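Local coordinates for berberine bridge enzyme-like 28 (Arabidopsis thaliana, PDB 5D79), which is a secreted, FAD-dependent oxidoreductase of the berberine bridge enzyme-like family that is involved in adaptation to salt stress, at residues 87-98 / 207-215; 487-495 / 521-530. All coordinates share one frame; numbering follows the deposited sequence.

Contact 1 lies within the PCMH-type FAD-binding domain, where helix 87-100 rests on the turn that joins strands 202-208 and 214-215. Contact 2 lies in the berberine bridge C-terminal region, where helix 488-500 meets the last modelled residues of the chain. Their centres are 23 Å apart and their nearest atoms about 9 Å, so they do not touch directly. Phe519, shortly before segment 521-530, packs against Ala97 and Gln98 of the helix in contact 1, and the Cys521 side chain touches His103 of strand 103-107, which follows that helix. Both contacts approach the cofactor without forming its annotated pocket: the side chains of Val90 and Glu523 are each about 8 Å from FAD.

Contact 1 of 2, residues 87-98 / 207-215; sequences ASDVQTVIRCAQ and VVDASGRIL
Gln91 crosses Ile214 at about a right angle, its amide pressed against the isoleucine methyl, with OE1 3.2 Å from CD1. The same amide reaches along its extended chain to the turn: Gln91 NE2 donates to Gly212 O, nearly straight (175°) and 2.5 Å as modelled, short enough that the exact length is doubtful. Deeper in, Val208 lies alongside Val90 and Ile94, running opposite to each, its CG1 3.8 Å from CG1 of Ile94. Because CG2 of Ile94 stands anti to the backbone N, it lies against the carbonyl oxygens of Asp209 and Ala210. Those carbonyls belong to a type I turn, Asp209 to Gly212, closed as a beta-hairpin with a G1 bulge at Gly212, whose phi is positive (108°). Arg95 runs extended beside this glycine, and its NE gives Ser211 O only a weak bond of 3.4 Å. With an alanine at Gln91, Gly212 O would probably lose its amide donor and Ile214 CD1 the group packed across it. Leu240 and Val238 of strand 238-248 continue the apolar layer under the helix. The chemistry is thus divided, with aliphatic groups joining helix to sheet and polar side chains holding the turn by its carbonyls.

Contact 2 of 2, residues 487-495 / 521-530; sequences TKYEEGKSW and CDEQSIPLVN
Trp495 is sandwiched: Gln524 CG lies over one face, a CH-pi contact 3.9 Å from the centroid of the five-membered ring, and Gly492 O sits above the opposite face. Ser525 O lies at the indole edge. NE1 donates to Gln524 O at 3.0 Å (N-H...O 151°), meeting that oxygen from above the carbonyl plane. The Gln524 amide is within 18° of the ring plane, its rotation fixed from outside by Tyr499 at OE1 and by Gly479 O and Asp475 O at NE2. The Tyr489 ring has Glu490 OE2 in plane at its edge; Asn530 crosses Tyr489 at about a right angle, amide and ring planes 56° apart, ND2 3.7 Å from CD2. Tyr489 OH bonds to Glu505. Thr487 is the N-cap of helix 488-500, against which the C-terminal tail of the berberine bridge family region folds back, and its OG1 bonds weakly to Asn530 OD1. Water 2 accepts from Tyr489 N in the first helical turn and donates to Leu528 O. Between these ends Pro527 packs on the helix backbone, CB 3.5 Å from Lys488 O. The Lys488 chain bends to pair NZ with Asp518; water 1 joins Ser525 OG to Ile526 O.

Contact 1 of 2, residues 87-98 / 207-215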
loop_
_atom_site.group_PDB
_atom_site.type_symbol
_atom_site.label_atom_id
_atom_site.label_comp_id
_atom_site.label_asym_id
_atom_site.label_seq_id
_atom_site.Cartn_x
_atom_site.Cartn_y
_atom_site.Cartn_z
ATOM N N ALA A 87 22.828 -4.333 8.898
ATOM C CA ALA A 87 22.201 -3.240 9.635
ATOM C C ALA A 87 23.157 -2.076 9.847
ATOM O O ALA A 87 22.763 -0.921 9.716
ATOM C CB ALA A 87 21.682 -3.729 10.970
ATOM N N SER A 88 24.414 -2.390 10.156
ATOM C CA SER A 88 25.412 -1.376 10.490
ATOM C C SER A 88 25.574 -0.336 9.383
ATOM O O SER A 88 25.871 0.828 9.659
ATOM C CB SER A 88 26.765 -2.030 10.785
ATOM O OG SER A 88 27.410 -2.452 9.587
ATOM N N ASP A 89 25.386 -0.772 8.136
ATOM C CA ASP A 89 25.454 0.119 6.979
ATOM C C ASP A 89 24.412 1.221 7.054
ATOM O O ASP A 89 24.709 2.384 6.763
ATOM C CB ASP A 89 25.255 -0.654 5.681
ATOM C CG ASP A 89 26.350 -1.650 5.428
ATOM O OD1 ASP A 89 27.202 -1.831 6.329
ATOM O OD2 ASP A 89 26.353 -2.256 4.331
ATOM N N VAL A 90 23.186 0.835 7.416
ATOM C CA VAL A 90 22.071 1.770 7.523
ATOM C C VAL A 90 22.394 2.826 8.552
ATOM O O VAL A 90 22.214 4.017 8.305
ATOM C CB VAL A 90 20.756 1.072 7.918
ATOM C CG1 VAL A 90 19.678 2.103 8.197
ATOM C CG2 VAL A 90 20.319 0.121 6.822
ATOM N N GLN A 91 22.878 2.365 9.701
ATOM C CA GLN A 91 23.284 3.237 10.792
ATOM C C GLN A 91 24.256 4.294 10.313
ATOM O O GLN A 91 24.096 5.482 10.594
ATOM C CB GLN A 91 23.927 2.420 11.909
ATOM C CG GLN A 91 23.056 1.315 12.449
ATOM C CD GLN A 91 23.716 0.594 13.600
ATOM O OE1 GLN A 91 24.321 -0.464 13.417
ATOM N NE2 GLN A 91 23.603 1.164 14.803
ATOM N N THR A 92 25.265 3.848 9.576
ATOM C CA THR A 92 26.312 4.733 9.105
ATOM C C THR A 92 25.743 5.777 8.158
ATOM O O THR A 92 26.172 6.930 8.167
ATOM C CB THR A 92 27.422 3.937 8.417
ATOM O OG1 THR A 92 27.977 3.010 9.354
ATOM C CG2 THR A 92 28.519 4.856 7.914
ATOM N N VAL A 93 24.762 5.381 7.355
ATOM C CA VAL A 93 24.137 6.319 6.436
ATOM C C VAL A 93 23.381 7.398 7.202
ATOM O O VAL A 93 23.527 8.583 6.924
ATOM C CB VAL A 93 23.184 5.617 5.471
ATOM C CG1 VAL A 93 22.458 6.640 4.646
ATOM C CG2 VAL A 93 23.956 4.668 4.564
ATOM N N ILE A 94 22.592 6.974 8.184
ATOM C CA ILE A 94 21.849 7.893 9.048
ATOM C C ILE A 94 22.780 8.843 9.798
ATOM O O ILE A 94 22.555 10.053 9.815
ATOM C CB ILE A 94 20.967 7.124 10.083
ATOM C CG1 ILE A 94 19.948 6.213 9.378
ATOM C CG2 ILE A 94 20.261 8.089 11.017
ATOM C CD1 ILE A 94 19.337 6.809 8.110
ATOM N N ARG A 95 23.830 8.299 10.405
ATOM C CA ARG A 95 24.794 9.118 11.143
ATOM C C ARG A 95 25.576 10.096 10.256
ATOM O O ARG A 95 25.678 11.281 10.579
ATOM C CB ARG A 95 25.760 8.222 11.910
ATOM C CG ARG A 95 25.057 7.402 12.974
ATOM C CD ARG A 95 26.001 6.946 14.068
ATOM N NE ARG A 95 25.415 5.887 14.889
ATOM C CZ ARG A 95 25.683 4.592 14.740
ATOM N NH1 ARG A 95 26.536 4.190 13.803
ATOM N NH2 ARG A 95 25.102 3.696 15.530
ATOM N N CYS A 96 26.113 9.609 9.140
ATOM C CA CYS A 96 26.868 10.463 8.219
ATOM C C CYS A 96 26.016 11.529 7.543
ATOM O O CYS A 96 26.481 12.647 7.333
ATOM C CB CYS A 96 27.547 9.626 7.135
ATOM S SG CYS A 96 28.932 8.628 7.695
ATOM N N ALA A 97 24.787 11.169 7.172
ATOM C CA ALA A 97 23.871 12.100 6.512
ATOM C C ALA A 97 23.658 13.327 7.390
ATOM O O ALA A 97 23.861 14.470 6.968
ATOM C CB ALA A 97 22.530 11.419 6.204
ATOM N N GLN A 98 23.263 13.064 8.628
ATOM C CA GLN A 98 23.015 14.114 9.592
ATOM C C GLN A 98 24.262 14.951 9.855
ATOM O O GLN A 98 24.165 16.156 10.077
ATOM C CB GLN A 98 22.492 13.505 10.888
ATOM C CG GLN A 98 21.223 12.720 10.676
ATOM C CD GLN A 98 20.534 12.352 11.967
ATOM O OE1 GLN A 98 20.022 13.213 12.683
ATOM N NE2 GLN A 98 20.511 11.061 12.273
ATOM N N VAL A 207 13.980 -0.923 14.196
ATOM C CA VAL A 207 14.054 0.354 13.497
ATOM C C VAL A 207 15.363 1.100 13.845
ATOM O O VAL A 207 15.845 1.044 14.976
ATOM C CB VAL A 207 12.796 1.226 13.821
ATOM C CG1 VAL A 207 12.716 1.538 15.304
ATOM C CG2 VAL A 207 12.773 2.511 12.995
ATOM N N VAL A 208 15.962 1.760 12.857
ATOM C CA VAL A 208 17.064 2.676 13.126
ATOM C C VAL A 208 16.508 4.090 13.256
ATOM O O VAL A 208 15.858 4.593 12.328
ATOM C CB VAL A 208 18.143 2.634 12.029
ATOM C CG1 VAL A 208 19.149 3.787 12.200
ATOM C CG2 VAL A 208 18.845 1.280 12.027
ATOM N N ASP A 209 16.737 4.718 14.414
ATOM C CA ASP A 209 16.220 6.065 14.659
ATOM C C ASP A 209 17.252 7.128 14.271
ATOM O O ASP A 209 18.340 6.804 13.775
ATOM C CB ASP A 209 15.771 6.233 16.123
ATOM C CG ASP A 209 16.919 6.181 17.111
ATOM O OD1 ASP A 209 17.978 5.633 16.778
ATOM O OD2 ASP A 209 16.761 6.681 18.238
ATOM N N ALA A 210 16.903 8.396 14.486
ATOM C CA ALA A 210 17.739 9.511 14.049
ATOM C C ALA A 210 19.124 9.485 14.697
ATOM O O ALA A 210 20.047 10.143 14.225
ATOM C CB ALA A 210 17.039 10.839 14.330
ATOM N N SER A 211 19.275 8.713 15.767
ATOM C CA SER A 211 20.583 8.534 16.391
ATOM C C SER A 211 21.489 7.588 15.585
ATOM O O SER A 211 22.701 7.811 15.477
ATOM C CB SER A 211 20.424 7.999 17.816
ATOM O OG SER A 211 19.364 8.644 18.484
ATOM N N GLY A 212 20.898 6.538 15.020
ATOM C CA GLY A 212 21.665 5.472 14.400
ATOM C C GLY A 212 21.578 4.251 15.289
ATOM O O GLY A 212 22.250 3.243 15.079
ATOM N N ARG A 213 20.729 4.370 16.301
ATOM C CA ARG A 213 20.454 3.305 17.250
ATOM C C ARG A 213 19.434 2.306 16.677
ATOM O O ARG A 213 18.352 2.688 16.210
ATOM C CB ARG A 213 19.950 3.919 18.561
ATOM C CG ARG A 213 19.828 2.985 19.752
ATOM C CD ARG A 213 19.304 3.762 20.973
ATOM N NE ARG A 213 18.922 2.883 22.081
ATOM C CZ ARG A 213 18.230 3.272 23.150
ATOM N NH1 ARG A 213 17.832 4.534 23.266
ATOM N NH2 ARG A 213 17.930 2.397 24.103
ATOM N N ILE A 214 19.793 1.028 16.700
ATOM C CA ILE A 214 18.877 -0.026 16.291
ATOM C C ILE A 214 17.972 -0.435 17.441
ATOM O O ILE A 214 18.441 -0.944 18.458
ATOM C CB ILE A 214 19.628 -1.250 15.805
ATOM C CG1 ILE A 214 20.538 -0.865 14.646
ATOM C CG2 ILE A 214 18.648 -2.341 15.414
ATOM C CD1 ILE A 214 21.619 -1.863 14.419
ATOM N N LEU A 215 16.672 -0.225 17.273
ATOM C CA LEU A 215 15.724 -0.408 18.363
ATOM C C LEU A 215 14.689 -1.492 18.066
ATOM O O LEU A 215 14.049 -1.474 17.013
ATOM C CB LEU A 215 15.022 0.922 18.648
ATOM C CG LEU A 215 15.924 2.100 19.022
ATOM C CD1 LEU A 215 15.272 3.419 18.668
ATOM C CD2 LEU A 215 16.248 2.052 20.504
#

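Contact 2 of 2, residues 487-495 / 521-530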
loop_
_atom_site.group_PDB
_atom_site.type_symbol
_atom_site.label_atom_id
_atom_site.label_comp_id
_atom_site.label_asym_id
_atom_site.label_seq_id
_atom_site.Cartn_x
_atom_site.Cartn_y
_atom_site.Cartn_z
ATOM N N THR A 487 4.331 27.378 10.322
ATOM C CA THR A 487 5.035 26.204 10.807
ATOM C C THR A 487 4.641 24.972 10.018
ATOM O O THR A 487 3.605 24.948 9.355
ATOM C CB THR A 487 4.752 25.953 12.299
ATOM O OG1 THR A 487 3.335 25.991 12.527
ATOM C CG2 THR A 487 5.450 27.009 13.161
ATOM N N LYS A 488 5.471 23.946 10.092
ATOM C CA LYS A 488 5.141 22.710 9.422
ATOM C C LYS A 488 3.921 22.076 10.066
ATOM O O LYS A 488 3.123 21.458 9.376
ATOM C CB LYS A 488 6.324 21.754 9.437
ATOM C CG LYS A 488 7.479 22.255 8.610
ATOM C CD LYS A 488 8.547 21.189 8.446
ATOM C CE LYS A 488 8.015 19.951 7.742
ATOM N NZ LYS A 488 9.110 18.984 7.454
ATOM N N TYR A 489 3.755 22.251 11.373
ATOM C CA TYR A 489 2.612 21.648 12.054
ATOM C C TYR A 489 1.279 22.091 11.457
ATOM O O TYR A 489 0.391 21.269 11.239
ATOM C CB TYR A 489 2.613 21.967 13.559
ATOM C CG TYR A 489 1.309 21.577 14.241
ATOM C CD1 TYR A 489 1.088 20.275 14.669
ATOM C CD2 TYR A 489 0.290 22.510 14.431
ATOM C CE1 TYR A 489 -0.111 19.914 15.279
ATOM C CE2 TYR A 489 -0.912 22.160 15.034
ATOM C CZ TYR A 489 -1.105 20.862 15.455
ATOM O OH TYR A 489 -2.293 20.512 16.046
ATOM N N GLU A 490 1.126 23.388 11.216
ATOM C CA GLU A 490 -0.148 23.899 10.729
ATOM C C GLU A 490 -0.358 23.518 9.265
ATOM O O GLU A 490 -1.487 23.284 8.830
ATOM C CB GLU A 490 -0.240 25.421 10.917
ATOM C CG GLU A 490 -0.189 25.898 12.383
ATOM C CD GLU A 490 -1.460 25.595 13.201
ATOM O OE1 GLU A 490 -2.423 25.011 12.648
ATOM O OE2 GLU A 490 -1.491 25.952 14.405
ATOM N N GLU A 491 0.728 23.425 8.505
ATOM C CA GLU A 491 0.607 23.075 7.096
ATOM C C GLU A 491 0.376 21.574 6.926
ATOM O O GLU A 491 -0.416 21.143 6.091
ATOM C CB GLU A 491 1.854 23.520 6.321
ATOM C CG GLU A 491 1.597 23.752 4.837
ATOM C CD GLU A 491 2.828 24.223 4.092
ATOM O OE1 GLU A 491 3.923 24.241 4.690
ATOM O OE2 GLU A 491 2.698 24.575 2.902
ATOM N N GLY A 492 1.072 20.781 7.728
ATOM C CA GLY A 492 0.976 19.335 7.645
ATOM C C GLY A 492 -0.304 18.775 8.233
ATOM O O GLY A 492 -0.706 17.655 7.916
ATOM N N LYS A 493 -0.947 19.568 9.081
ATOM C CA LYS A 493 -2.239 19.222 9.671
ATOM C C LYS A 493 -3.311 19.037 8.607
ATOM O O LYS A 493 -4.239 18.241 8.775
ATOM C CB LYS A 493 -2.670 20.302 10.661
ATOM C CG LYS A 493 -3.692 19.836 11.670
ATOM C CD LYS A 493 -3.922 20.889 12.738
ATOM C CE LYS A 493 -4.965 20.424 13.734
ATOM N NZ LYS A 493 -5.256 21.475 14.753
ATOM N N SER A 494 -3.159 19.766 7.507
ATOM C CA SER A 494 -4.113 19.766 6.392
ATOM C C SER A 494 -4.413 18.384 5.821
ATOM O O SER A 494 -5.568 17.965 5.799
ATOM C CB SER A 494 -3.597 20.675 5.271
ATOM O OG SER A 494 -4.507 20.705 4.194
ATOM N N TRP A 495 -3.382 17.688 5.344
ATOM C CA TRP A 495 -3.550 16.325 4.826
ATOM C C TRP A 495 -3.432 15.284 5.945
ATOM O O TRP A 495 -3.981 14.191 5.842
ATOM C CB TRP A 495 -2.535 16.028 3.709
ATOM C CG TRP A 495 -1.109 16.214 4.121
ATOM C CD1 TRP A 495 -0.300 15.289 4.713
ATOM C CD2 TRP A 495 -0.322 17.403 3.977
ATOM N NE1 TRP A 495 0.939 15.831 4.952
ATOM C CE2 TRP A 495 0.952 17.126 4.504
ATOM C CE3 TRP A 495 -0.572 18.672 3.450
ATOM C CZ2 TRP A 495 1.968 18.071 4.530
ATOM C CZ3 TRP A 495 0.438 19.605 3.468
ATOM C CH2 TRP A 495 1.694 19.303 4.004
ATOM N N CYS A 521 12.009 13.278 6.850
ATOM C CA CYS A 521 10.951 14.117 6.304
ATOM C C CYS A 521 10.843 13.981 4.785
ATOM O O CYS A 521 11.848 13.851 4.094
ATOM C CB CYS A 521 11.177 15.593 6.684
ATOM S SG CYS A 521 12.521 16.484 5.800
ATOM N N ASP A 522 9.612 13.990 4.280
ATOM C CA ASP A 522 9.354 14.131 2.847
ATOM C C ASP A 522 8.304 15.220 2.640
ATOM O O ASP A 522 8.066 16.043 3.532
ATOM C CB ASP A 522 8.915 12.801 2.200
ATOM C CG ASP A 522 7.834 12.069 2.981
ATOM O OD1 ASP A 522 6.930 12.700 3.546
ATOM O OD2 ASP A 522 7.875 10.829 3.011
ATOM N N GLU A 523 7.662 15.217 1.479
ATOM C CA GLU A 523 6.721 16.279 1.131
ATOM C C GLU A 523 5.365 16.224 1.876
ATOM O O GLU A 523 4.587 17.183 1.821
ATOM C CB GLU A 523 6.491 16.261 -0.382
ATOM C CG GLU A 523 7.691 16.742 -1.220
ATOM C CD GLU A 523 8.852 15.749 -1.272
ATOM O OE1 GLU A 523 8.633 14.548 -0.993
ATOM O OE2 GLU A 523 9.982 16.178 -1.597
ATOM N N GLN A 524 5.094 15.116 2.568
ATOM C CA GLN A 524 3.855 14.943 3.334
ATOM C C GLN A 524 4.085 14.344 4.741
ATOM O O GLN A 524 3.145 13.877 5.398
ATOM C CB GLN A 524 2.875 14.054 2.559
ATOM C CG GLN A 524 1.999 14.777 1.555
ATOM C CD GLN A 524 0.885 13.890 1.006
ATOM O OE1 GLN A 524 0.955 12.661 1.091
ATOM N NE2 GLN A 524 -0.154 14.511 0.448
ATOM N N SER A 525 5.327 14.361 5.210
ATOM C CA SER A 525 5.654 13.710 6.478
ATOM C C SER A 525 4.956 14.373 7.681
ATOM O O SER A 525 4.515 15.530 7.614
ATOM C CB SER A 525 7.177 13.686 6.686
ATOM O OG SER A 525 7.713 14.994 6.712
ATOM N N ILE A 526 4.845 13.611 8.768
ATOM C CA ILE A 526 4.251 14.088 10.008
ATOM C C ILE A 526 5.128 15.193 10.577
ATOM O O ILE A 526 6.345 15.011 10.687
ATOM C CB ILE A 526 4.111 12.937 11.036
ATOM C CG1 ILE A 526 3.225 11.808 10.488
ATOM C CG2 ILE A 526 3.596 13.448 12.378
ATOM C CD1 ILE A 526 1.779 12.196 10.249
ATOM N N PRO A 527 4.525 16.350 10.929
ATOM C CA PRO A 527 5.302 17.484 11.441
ATOM C C PRO A 527 5.605 17.405 12.939
ATOM O O PRO A 527 4.953 16.682 13.701
ATOM C CB PRO A 527 4.391 18.675 11.150
ATOM C CG PRO A 527 3.023 18.109 11.349
ATOM C CD PRO A 527 3.101 16.703 10.777
ATOM N N LEU A 528 6.613 18.159 13.351
ATOM C CA LEU A 528 6.878 18.344 14.763
ATOM C C LEU A 528 5.815 19.247 15.378
ATOM O O LEU A 528 5.211 20.077 14.697
ATOM C CB LEU A 528 8.266 18.946 14.982
ATOM C CG LEU A 528 9.538 18.174 14.650
ATOM C CD1 LEU A 528 10.695 19.152 14.666
ATOM C CD2 LEU A 528 9.791 17.058 15.635
ATOM N N VAL A 529 5.617 19.092 16.678
ATOM C CA VAL A 529 4.650 19.874 17.433
ATOM C C VAL A 529 5.061 21.354 17.572
ATOM O O VAL A 529 6.236 21.710 17.412
ATOM C CB VAL A 529 4.447 19.243 18.834
ATOM C CG1 VAL A 529 5.492 19.751 19.803
ATOM C CG2 VAL A 529 3.034 19.488 19.355
ATOM N N ASN A 530 4.079 22.212 17.848
ATOM C CA ASN A 530 4.322 23.638 18.082
ATOM C C ASN A 530 4.752 23.906 19.525
ATOM O O ASN A 530 5.889 24.307 19.789
ATOM C CB ASN A 530 3.067 24.466 17.755
ATOM C CG ASN A 530 2.981 24.878 16.279
ATOM O OD1 ASN A 530 3.893 24.624 15.486
ATOM N ND2 ASN A 530 1.869 25.519 15.911
HETATM O O HOH W 1 8.024 16.191 8.952
HETATM O O HOH W 2 5.928 22.297 13.332
HETATM O O HOH W 3 1.374 15.495 8.022
#